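Local coordinates for malonyl-CoA-[acyl-carrier-protein] transacylase (Coxiella burnetii, PDB 3TQE) that probably transfers the malonyl group from malonyl-CoA to holo-acyl carrier protein, supplying the extender units for fatty acid synthesis, at residues G21-L26 with V75-C80; G134-I139 with V172-S177; A179-L184 with A195-V200; V275-G280 with E297-T302. All blocks are in the same frame, centred on the assembly; numbering follows the deposited sequence.

Contact 1: G21-L26 with V75-C80. With EDO (1,2-ethanediol), chain D.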
# COMPACT_ATOMS: atom_id res chain seq x y z
N GLY A 21 4.37 6.50 16.81
CA GLY A 21 3.98 7.87 16.97
C GLY A 21 3.34 8.47 15.75
O GLY A 21 3.02 9.63 15.74
N MSE A 22 3.11 7.68 14.72
CA MSE A 22 2.49 8.24 13.56
C MSE A 22 1.12 8.86 13.92
O MSE A 22 0.36 8.41 14.79
CB MSE A 22 2.41 7.24 12.43
CG MSE A 22 1.61 6.09 12.74
SE MSE A 22 1.52 4.89 11.20
CE MSE A 22 0.08 4.01 12.19
N LEU A 23 0.83 9.92 13.19
CA LEU A 23 -0.39 10.69 13.36
C LEU A 23 -0.56 11.34 14.73
O LEU A 23 -1.64 11.82 15.04
CB LEU A 23 -1.64 9.85 13.00
CG LEU A 23 -1.91 9.64 11.52
CD1 LEU A 23 -0.86 8.89 10.81
CD2 LEU A 23 -3.25 8.97 11.35
N ALA A 24 0.49 11.41 15.55
CA ALA A 24 0.31 11.99 16.87
C ALA A 24 -0.19 13.44 16.80
O ALA A 24 -1.12 13.84 17.51
CB ALA A 24 1.61 11.92 17.66
N GLU A 25 0.38 14.22 15.90
CA GLU A 25 -0.04 15.61 15.77
C GLU A 25 -1.46 15.72 15.27
O GLU A 25 -2.28 16.41 15.86
CB GLU A 25 0.90 16.35 14.85
CG GLU A 25 0.53 17.79 14.70
CD GLU A 25 1.57 18.60 13.95
OE1 GLU A 25 2.62 18.05 13.54
OE2 GLU A 25 1.34 19.83 13.82
N LEU A 26 -1.78 15.00 14.20
CA LEU A 26 -3.12 15.04 13.68
C LEU A 26 -4.11 14.55 14.72
O LEU A 26 -5.22 15.03 14.81
CB LEU A 26 -3.20 14.21 12.41
CG LEU A 26 -4.40 14.46 11.57
CD1 LEU A 26 -4.42 15.88 10.97
CD2 LEU A 26 -4.39 13.42 10.44
N VAL A 75 -7.17 5.68 6.64
CA VAL A 75 -8.56 6.06 6.68
C VAL A 75 -8.76 7.29 7.57
O VAL A 75 -9.54 8.17 7.26
CB VAL A 75 -9.41 4.90 7.15
CG1 VAL A 75 -10.81 5.35 7.48
CG2 VAL A 75 -9.41 3.82 6.08
N ALA A 76 -8.05 7.35 8.68
CA ALA A 76 -8.13 8.53 9.55
C ALA A 76 -7.77 9.79 8.79
O ALA A 76 -8.43 10.82 8.95
CB ALA A 76 -7.24 8.35 10.77
N ILE A 77 -6.72 9.71 8.00
CA ILE A 77 -6.29 10.89 7.23
C ILE A 77 -7.32 11.24 6.19
O ILE A 77 -7.65 12.41 5.99
CB ILE A 77 -4.91 10.70 6.64
CG1 ILE A 77 -3.89 10.74 7.79
CG2 ILE A 77 -4.61 11.74 5.56
CD1 ILE A 77 -2.52 10.28 7.43
N PHE A 78 -7.87 10.24 5.52
CA PHE A 78 -8.95 10.53 4.60
C PHE A 78 -10.11 11.22 5.25
O PHE A 78 -10.69 12.16 4.70
CB PHE A 78 -9.42 9.25 3.96
CG PHE A 78 -10.51 9.44 2.98
CD1 PHE A 78 -10.23 9.86 1.71
CD2 PHE A 78 -11.83 9.24 3.34
CE1 PHE A 78 -11.25 10.06 0.80
CE2 PHE A 78 -12.84 9.43 2.42
CZ PHE A 78 -12.53 9.85 1.19
N ARG A 79 -10.45 10.78 6.44
CA ARG A 79 -11.56 11.38 7.14
C ARG A 79 -11.26 12.81 7.57
O ARG A 79 -12.16 13.63 7.61
CB ARG A 79 -11.90 10.55 8.35
CG ARG A 79 -12.56 9.24 7.97
CD ARG A 79 -12.83 8.37 9.13
NE ARG A 79 -13.60 7.22 8.72
CZ ARG A 79 -14.04 6.29 9.56
NH1 ARG A 79 -13.75 6.38 10.86
NH2 ARG A 79 -14.79 5.30 9.11
N CYS A 80 -10.02 13.08 7.89
CA CYS A 80 -9.61 14.45 8.20
C CYS A 80 -9.68 15.34 6.95
O CYS A 80 -10.13 16.46 7.01
CB CYS A 80 -8.20 14.49 8.74
SG CYS A 80 -8.06 13.84 10.40
C1 EDO D . -14.13 6.27 5.08
O1 EDO D . -14.36 7.31 6.02
C2 EDO D . -15.33 5.33 5.10
O2 EDO D . -15.62 4.89 6.44
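Leu26 enters the groove between Ile77 and Cys80 with one methyl, CD2, and its position there is the main evidence for close packing. Leu26 CD2 lies 3.8 Å from Ile77 CG1, the two side chains meeting at about a right angle. The same methyl rests 3.7 Å from Cys80 SG, three residues further along the helix. The torsion chi1 of Leu26 (-164°), which sets CG opposite the backbone N, carries this branch out to the helix. Leu23, at the N-cap position of helix 24-29, touches Ile77 with both methyls, Leu23 CD1 at Ile77 CD1 and Leu23 CD2 at Ile77 CG1, each 4.0 Å; CD2 also reaches Ala76 CB at 4.1 Å. A type II turn from Gly21 to Ala24, with Ala24 N bonded to Gly21 O, leads into helix 24-29; Leu23 and Leu26 both face helix 63-83.

All five touching residues are buried, and only apolar contacts join them. The solvent side differs: Glu25 is exposed, and the partly exposed Arg79 takes no part in the packing. Arg79 holds 1,2-ethanediol, probably from the crystallisation liquor, through two nearly straight bonds, NE to O1 and NH2 to O2, each 2.8 Å. Its NH1 is bonded to Gln39 and Thr36 of helix 31-44. The contact is apolar packing of a turn and helix start against helix 63-83, within the larger alpha/beta subdomain of the acyltransferase fold.

Contact 2: G134-I139 with V172-S177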
# COMPACT_ATOMS: atom_id res chain seq x y z
N GLY A 134 11.68 -17.13 3.57
CA GLY A 134 11.34 -16.16 2.54
C GLY A 134 12.10 -14.87 2.74
O GLY A 134 12.66 -14.58 3.81
N ALA A 135 12.10 -14.06 1.70
CA ALA A 135 12.74 -12.77 1.76
C ALA A 135 12.21 -11.87 0.66
O ALA A 135 11.58 -12.32 -0.29
CB ALA A 135 14.27 -12.91 1.61
N MSE A 136 12.49 -10.59 0.83
CA MSE A 136 12.29 -9.60 -0.20
C MSE A 136 13.53 -8.79 -0.31
O MSE A 136 14.28 -8.63 0.65
CB MSE A 136 11.10 -8.68 0.12
CG MSE A 136 9.81 -9.43 0.28
SE MSE A 136 8.24 -8.32 0.41
CE MSE A 136 8.02 -7.99 -1.45
N GLY A 137 13.75 -8.26 -1.49
CA GLY A 137 14.92 -7.46 -1.77
C GLY A 137 14.63 -6.35 -2.75
O GLY A 137 13.87 -6.51 -3.66
N ALA A 138 15.30 -5.23 -2.54
CA ALA A 138 15.17 -4.07 -3.38
C ALA A 138 16.31 -3.98 -4.34
O ALA A 138 17.46 -4.14 -3.94
CB ALA A 138 15.16 -2.84 -2.51
N ILE A 139 15.99 -3.72 -5.60
CA ILE A 139 16.97 -3.55 -6.64
C ILE A 139 16.75 -2.18 -7.24
O ILE A 139 15.64 -1.87 -7.68
CB ILE A 139 16.85 -4.60 -7.72
CG1 ILE A 139 17.06 -5.99 -7.12
CG2 ILE A 139 17.86 -4.34 -8.82
CD1 ILE A 139 16.82 -7.10 -8.09
N VAL A 172 11.17 -4.31 -6.21
CA VAL A 172 11.36 -5.25 -5.10
C VAL A 172 11.05 -6.64 -5.61
O VAL A 172 10.07 -6.85 -6.31
CB VAL A 172 10.46 -4.92 -3.91
CG1 VAL A 172 10.65 -5.91 -2.79
CG2 VAL A 172 10.72 -3.50 -3.44
N ILE A 173 11.95 -7.57 -5.31
CA ILE A 173 11.75 -8.97 -5.61
C ILE A 173 11.40 -9.73 -4.34
O ILE A 173 11.66 -9.28 -3.24
CB ILE A 173 12.98 -9.59 -6.31
CG1 ILE A 173 14.22 -9.59 -5.40
CG2 ILE A 173 13.22 -8.84 -7.63
CD1 ILE A 173 15.42 -10.44 -5.96
N SER A 174 10.80 -10.88 -4.51
CA SER A 174 10.30 -11.68 -3.43
C SER A 174 10.46 -13.15 -3.76
O SER A 174 10.39 -13.52 -4.91
CB SER A 174 8.82 -11.37 -3.27
OG SER A 174 8.33 -11.97 -2.12
N GLY A 175 10.64 -13.97 -2.73
CA GLY A 175 10.64 -15.40 -2.92
C GLY A 175 11.37 -16.09 -1.80
O GLY A 175 11.45 -15.61 -0.67
N HIS A 176 11.91 -17.25 -2.12
CA HIS A 176 12.71 -17.95 -1.16
C HIS A 176 13.95 -17.17 -0.82
O HIS A 176 14.55 -16.55 -1.70
CB HIS A 176 13.13 -19.29 -1.70
CG HIS A 176 12.00 -20.25 -1.79
ND1 HIS A 176 11.48 -20.67 -2.99
CD2 HIS A 176 11.30 -20.88 -0.82
CE1 HIS A 176 10.49 -21.52 -2.75
NE2 HIS A 176 10.38 -21.68 -1.45
N SER A 177 14.35 -17.23 0.44
CA SER A 177 15.43 -16.39 0.91
C SER A 177 16.71 -16.62 0.14
O SER A 177 17.39 -15.68 -0.22
CB SER A 177 15.68 -16.57 2.39
OG SER A 177 15.82 -17.89 2.68
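Residues 134-139 and 172-174 pair as neighbouring antiparallel strands in the interior of a mixed sheet, their short axes running 157° apart. Two hydrogen-bonded pairs establish the register. Between Ala135 and Gly175 the bonds are Ala135 N to Gly175 O at 2.9 Å and Gly175 N to Ala135 O at 3.1 Å. Between Gly137 and Ile173, Gly137 N to Ile173 O is again 2.9 Å and Ile173 N to Gly137 O, at 2.7 Å, is the shortest of the four. Gly175, where the chain turns a corner before helix 177-189, adopts backbone angles (phi 157°) that suit a residue with no CB to press on the preceding carbonyl oxygen.

Strand order 194-197, 134-140, 170-174, 160-167, with helices 144-155 and 177-189 as the two helical connections, is that of the ferredoxin-like small subdomain of FabD enzymes. Ile173 points to the helix-covered face, where its CG2 is 4.0 Å from Ile139 CD1. Ile147, Ala183 and Leu184 pack there too. Met136 (selenomethionine) and Val172 lie on the other face. A bend at chi3 (81°) brings Met136 CE over the strand, 3.6 Å from Val172 CG1. The Met136 side chain is about 5 Å from that of His205, a predicted active-site residue, and about 5 Å from a bound glycine.

Contact 3: A179-L184 with A195-V200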
# COMPACT_ATOMS: atom_id res chain seq x y z
N ALA A 179 17.13 -17.75 -2.86
CA ALA A 179 16.96 -17.33 -4.24
C ALA A 179 16.99 -15.83 -4.35
O ALA A 179 17.57 -15.28 -5.27
CB ALA A 179 15.67 -17.90 -4.79
N VAL A 180 16.33 -15.15 -3.42
CA VAL A 180 16.40 -13.71 -3.36
C VAL A 180 17.86 -13.27 -3.24
O VAL A 180 18.29 -12.38 -3.96
CB VAL A 180 15.52 -13.15 -2.24
CG1 VAL A 180 15.85 -11.69 -1.96
CG2 VAL A 180 14.07 -13.37 -2.62
N ASP A 181 18.62 -13.89 -2.36
CA ASP A 181 20.01 -13.49 -2.20
C ASP A 181 20.80 -13.72 -3.49
O ASP A 181 21.61 -12.90 -3.88
CB ASP A 181 20.65 -14.21 -1.02
CG ASP A 181 20.22 -13.66 0.31
OD1 ASP A 181 19.68 -12.54 0.35
OD2 ASP A 181 20.45 -14.34 1.35
N ARG A 182 20.56 -14.85 -4.15
CA ARG A 182 21.24 -15.13 -5.41
C ARG A 182 20.89 -14.10 -6.46
O ARG A 182 21.75 -13.64 -7.18
CB ARG A 182 20.91 -16.52 -5.93
CG ARG A 182 21.49 -17.65 -5.13
CD ARG A 182 21.34 -18.98 -5.83
NE ARG A 182 19.98 -19.37 -6.14
CZ ARG A 182 19.15 -20.03 -5.34
NH1 ARG A 182 19.47 -20.36 -4.09
NH2 ARG A 182 17.95 -20.33 -5.78
N ALA A 183 19.63 -13.74 -6.53
CA ALA A 183 19.16 -12.77 -7.49
C ALA A 183 19.74 -11.40 -7.21
O ALA A 183 20.12 -10.67 -8.14
CB ALA A 183 17.65 -12.71 -7.47
N LEU A 184 19.77 -11.00 -5.95
CA LEU A 184 20.32 -9.71 -5.61
C LEU A 184 21.79 -9.66 -5.97
O LEU A 184 22.28 -8.66 -6.48
CB LEU A 184 20.15 -9.41 -4.13
CG LEU A 184 18.73 -9.22 -3.64
CD1 LEU A 184 18.71 -9.11 -2.12
CD2 LEU A 184 18.03 -8.05 -4.33
N ALA A 195 21.27 -3.46 -4.42
CA ALA A 195 20.56 -4.74 -4.44
C ALA A 195 20.69 -5.31 -3.06
O ALA A 195 21.75 -5.86 -2.69
CB ALA A 195 21.12 -5.68 -5.49
N LYS A 196 19.65 -5.12 -2.25
CA LYS A 196 19.74 -5.34 -0.81
C LYS A 196 18.47 -5.98 -0.28
O LYS A 196 17.40 -5.65 -0.74
CB LYS A 196 19.90 -3.98 -0.10
CG LYS A 196 20.39 -4.08 1.32
CD LYS A 196 20.97 -2.75 1.80
CE LYS A 196 21.98 -2.96 2.92
NZ LYS A 196 22.47 -1.66 3.49
N ARG A 197 18.59 -6.86 0.70
CA ARG A 197 17.41 -7.34 1.39
C ARG A 197 16.68 -6.20 2.08
O ARG A 197 17.32 -5.28 2.61
CB ARG A 197 17.79 -8.35 2.47
CG ARG A 197 18.29 -9.64 1.94
CD ARG A 197 17.19 -10.63 1.77
NE ARG A 197 16.83 -11.27 3.04
CZ ARG A 197 17.22 -12.48 3.46
NH1 ARG A 197 18.00 -13.27 2.74
NH2 ARG A 197 16.80 -12.93 4.63
N ILE A 198 15.37 -6.25 2.06
CA ILE A 198 14.50 -5.35 2.84
C ILE A 198 14.21 -6.09 4.15
O ILE A 198 14.12 -7.32 4.14
CB ILE A 198 13.17 -5.12 2.09
CG1 ILE A 198 13.41 -4.50 0.71
CG2 ILE A 198 12.23 -4.23 2.88
CD1 ILE A 198 12.17 -4.44 -0.14
N PRO A 199 14.05 -5.37 5.27
CA PRO A 199 13.80 -6.02 6.58
C PRO A 199 12.36 -6.52 6.78
O PRO A 199 11.62 -6.04 7.65
CB PRO A 199 14.13 -4.90 7.58
CG PRO A 199 13.86 -3.66 6.84
CD PRO A 199 14.33 -3.93 5.45
N VAL A 200 11.98 -7.49 5.96
CA VAL A 200 10.73 -8.21 6.12
C VAL A 200 11.04 -9.70 6.01
O VAL A 200 12.02 -10.10 5.39
CB VAL A 200 9.69 -7.80 5.05
CG1 VAL A 200 9.30 -6.32 5.21
CG2 VAL A 200 10.23 -8.08 3.65
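From Leu184 beside Ala195 to Asp181 beside Arg197, helix 179-184 runs nearly antiparallel to strand 195-197, at 160°. The backbones are unequally spaced: Leu184 CA is 5.1 Å from Ala195 CA, against 7.6 Å from Asp181 CA to Arg197 CA. Helix 177-189 covers one face of the mixed sheet and leads into its outermost strand 194-197, the last helix and strand of the ferredoxin-like subdomain.

At the narrow end Leu184 O lies 3.3 Å from Ala195 CB. Leu184 CD1 lies against the strand backbone, 3.6 Å from Arg197 N, and Leu184 CD2 reaches Ala195 CB at 4.1 Å. Where the gap widens, Arg197 fills it. Its chain folds sharply at chi2 (-92°) and again at chi3, which lays CD near Val180 CG1 and turns the guanidinium edge to Asp181. Arg197 NH1 lies 3.0 Å from both Asp181 OD1 and Asp181 OD2, with the hydrogen bond assigned to OD1, on its syn side yet 33° out of the carboxylate plane.

The salt bridge is therefore made through a single guanidinium nitrogen. With Arg197 exposed and Asp181 partly so, solvent probably weakens this charge pair, while Leu184 provides most of the apolar packing, with a smaller share from Val180.

Contact 4: V275-G280 with E297-T302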
# COMPACT_ATOMS: atom_id res chain seq x y z
N VAL A 275 -1.37 15.58 -9.88
CA VAL A 275 -1.33 15.98 -8.49
C VAL A 275 -1.83 14.79 -7.69
O VAL A 275 -2.87 14.23 -7.97
CB VAL A 275 -2.23 17.17 -8.20
CG1 VAL A 275 -2.27 17.47 -6.74
CG2 VAL A 275 -1.74 18.36 -9.00
N PHE A 276 -1.00 14.37 -6.76
CA PHE A 276 -1.25 13.19 -5.94
C PHE A 276 -1.23 13.63 -4.48
O PHE A 276 -0.38 14.41 -4.08
CB PHE A 276 -0.14 12.16 -6.15
CG PHE A 276 -0.07 11.63 -7.55
CD1 PHE A 276 -0.70 10.45 -7.90
CD2 PHE A 276 0.58 12.35 -8.54
CE1 PHE A 276 -0.64 9.98 -9.19
CE2 PHE A 276 0.62 11.87 -9.85
CZ PHE A 276 0.00 10.71 -10.17
N MSE A 277 -2.14 13.09 -3.69
CA MSE A 277 -2.14 13.32 -2.25
C MSE A 277 -1.85 12.00 -1.62
O MSE A 277 -2.50 11.00 -1.95
CB MSE A 277 -3.50 13.78 -1.76
CG MSE A 277 -3.71 15.23 -1.81
SE MSE A 277 -3.82 15.74 -3.62
CE MSE A 277 -4.32 17.59 -3.31
N GLU A 278 -0.88 11.98 -0.73
CA GLU A 278 -0.50 10.77 -0.04
C GLU A 278 -1.34 10.67 1.22
O GLU A 278 -1.20 11.45 2.17
CB GLU A 278 0.99 10.74 0.24
CG GLU A 278 1.48 9.45 0.89
CD GLU A 278 2.92 9.06 0.58
OE1 GLU A 278 3.72 9.90 0.09
OE2 GLU A 278 3.25 7.87 0.83
N CYS A 279 -2.31 9.77 1.17
CA CYS A 279 -3.30 9.65 2.22
C CYS A 279 -2.88 8.60 3.21
O CYS A 279 -3.41 7.51 3.25
CB CYS A 279 -4.66 9.37 1.61
SG CYS A 279 -6.02 9.62 2.74
N GLY A 280 -1.91 8.95 4.01
CA GLY A 280 -1.35 8.05 5.00
C GLY A 280 -0.11 8.67 5.60
O GLY A 280 0.30 9.78 5.24
N GLU A 297 3.30 16.35 -8.67
CA GLU A 297 3.28 16.97 -7.37
C GLU A 297 2.61 16.01 -6.41
O GLU A 297 1.55 15.51 -6.72
CB GLU A 297 2.46 18.24 -7.46
CG GLU A 297 2.31 18.99 -6.18
CD GLU A 297 1.70 20.37 -6.34
OE1 GLU A 297 1.17 20.68 -7.42
OE2 GLU A 297 1.75 21.16 -5.37
N ILE A 298 3.24 15.73 -5.27
CA ILE A 298 2.65 14.85 -4.26
C ILE A 298 2.60 15.63 -2.97
O ILE A 298 3.62 16.15 -2.49
CB ILE A 298 3.45 13.53 -4.05
CG1 ILE A 298 3.75 12.87 -5.40
CG2 ILE A 298 2.64 12.56 -3.16
CD1 ILE A 298 5.12 13.19 -5.95
N LEU A 299 1.41 15.74 -2.43
CA LEU A 299 1.19 16.52 -1.25
C LEU A 299 0.95 15.64 -0.05
O LEU A 299 0.18 14.70 -0.10
CB LEU A 299 -0.03 17.40 -1.46
CG LEU A 299 0.14 18.40 -2.62
CD1 LEU A 299 -1.24 18.83 -3.12
CD2 LEU A 299 0.94 19.55 -2.14
N PRO A 300 1.65 15.91 1.05
CA PRO A 300 1.42 15.20 2.28
C PRO A 300 0.19 15.71 3.00
O PRO A 300 -0.23 16.86 2.83
CB PRO A 300 2.66 15.52 3.09
CG PRO A 300 3.05 16.82 2.67
CD PRO A 300 2.68 16.94 1.21
N LEU A 301 -0.37 14.85 3.84
CA LEU A 301 -1.63 15.14 4.51
C LEU A 301 -1.58 14.84 6.00
O LEU A 301 -2.59 14.48 6.60
CB LEU A 301 -2.74 14.33 3.87
CG LEU A 301 -3.07 14.64 2.41
CD1 LEU A 301 -4.19 13.71 1.98
CD2 LEU A 301 -3.46 16.10 2.20
N THR A 302 -0.41 14.97 6.61
CA THR A 302 -0.23 14.44 7.95
C THR A 302 -0.45 15.45 9.08
O THR A 302 -0.29 15.11 10.25
CB THR A 302 1.14 13.82 8.06
OG1 THR A 302 2.10 14.74 7.54
CG2 THR A 302 1.20 12.50 7.30
O HOH W 1 0.58 12.14 3.92
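Leu301 packs across Glu278 and Met277, and can be followed outward atom by atom. Its CB is 3.7 Å from Glu278 O, and CG stays beside the same carbonyl. Beyond CG, whose chi1 of -64° sets it opposite the carbonyl carbon, the branches part: Leu301 CD1 comes 3.8 Å from both Met277 CB and Glu278 O, and CD2 turns toward Met277 CG. Ile77, Trp81 and Ile307 pack on this side chain from neighbouring helices.

The backbones before it are paired as parallel strands, 26° apart. Phe276 N donates to Glu297 O at 2.8 Å, Leu299 N to Phe276 O at 2.8 Å, and Glu278 N to Leu299 O at 3.0 Å. Glu297 O also sits at the edge of the Phe276 ring, in its plane. The two strands and the intervening helix 284-292 form a beta-alpha-beta crossover of the parallel sheet, in which 297-300 is an outermost strand and 275-278 also borders strand 9-12. The carboxylate of Glu278 accepts from the backbone N of Leu285 and of Ala286, at the start of that helix, whose N-terminal end would probably favour its negative charge.

Past Glu278 the chain makes an inverse gamma turn centred on Cys279, and a water bridges the two segments as they separate beyond the strands. It donates to Glu278 O at 2.6 Å and to Gly280 O at 2.7 Å, and accepts from Leu301 N at 2.9 Å.

Read from the N terminus, the four contacts close in series, so none nests in or crosses another. Contact 1 closes a loop of 48 mostly helical residues. Contact 2 then spans 32 residues that include helix 144-155 and strand 160-167, and contact 3 closes the shortest loop, 10 residues. Contact 4 returns across 16. Contacts 2 and 3, centres 5 Å apart, share one sheet through strands 134-140 and 194-197, with Ala138 N probably bonded to Lys196 O. Contacts 1 and 4 touch where Ile77 meets Gly280 and Leu301, tying helix 63-83 to the parallel sheet. Contacts 1 and 2 lie 31 Å apart between centres, on opposite sides of the chain's centre.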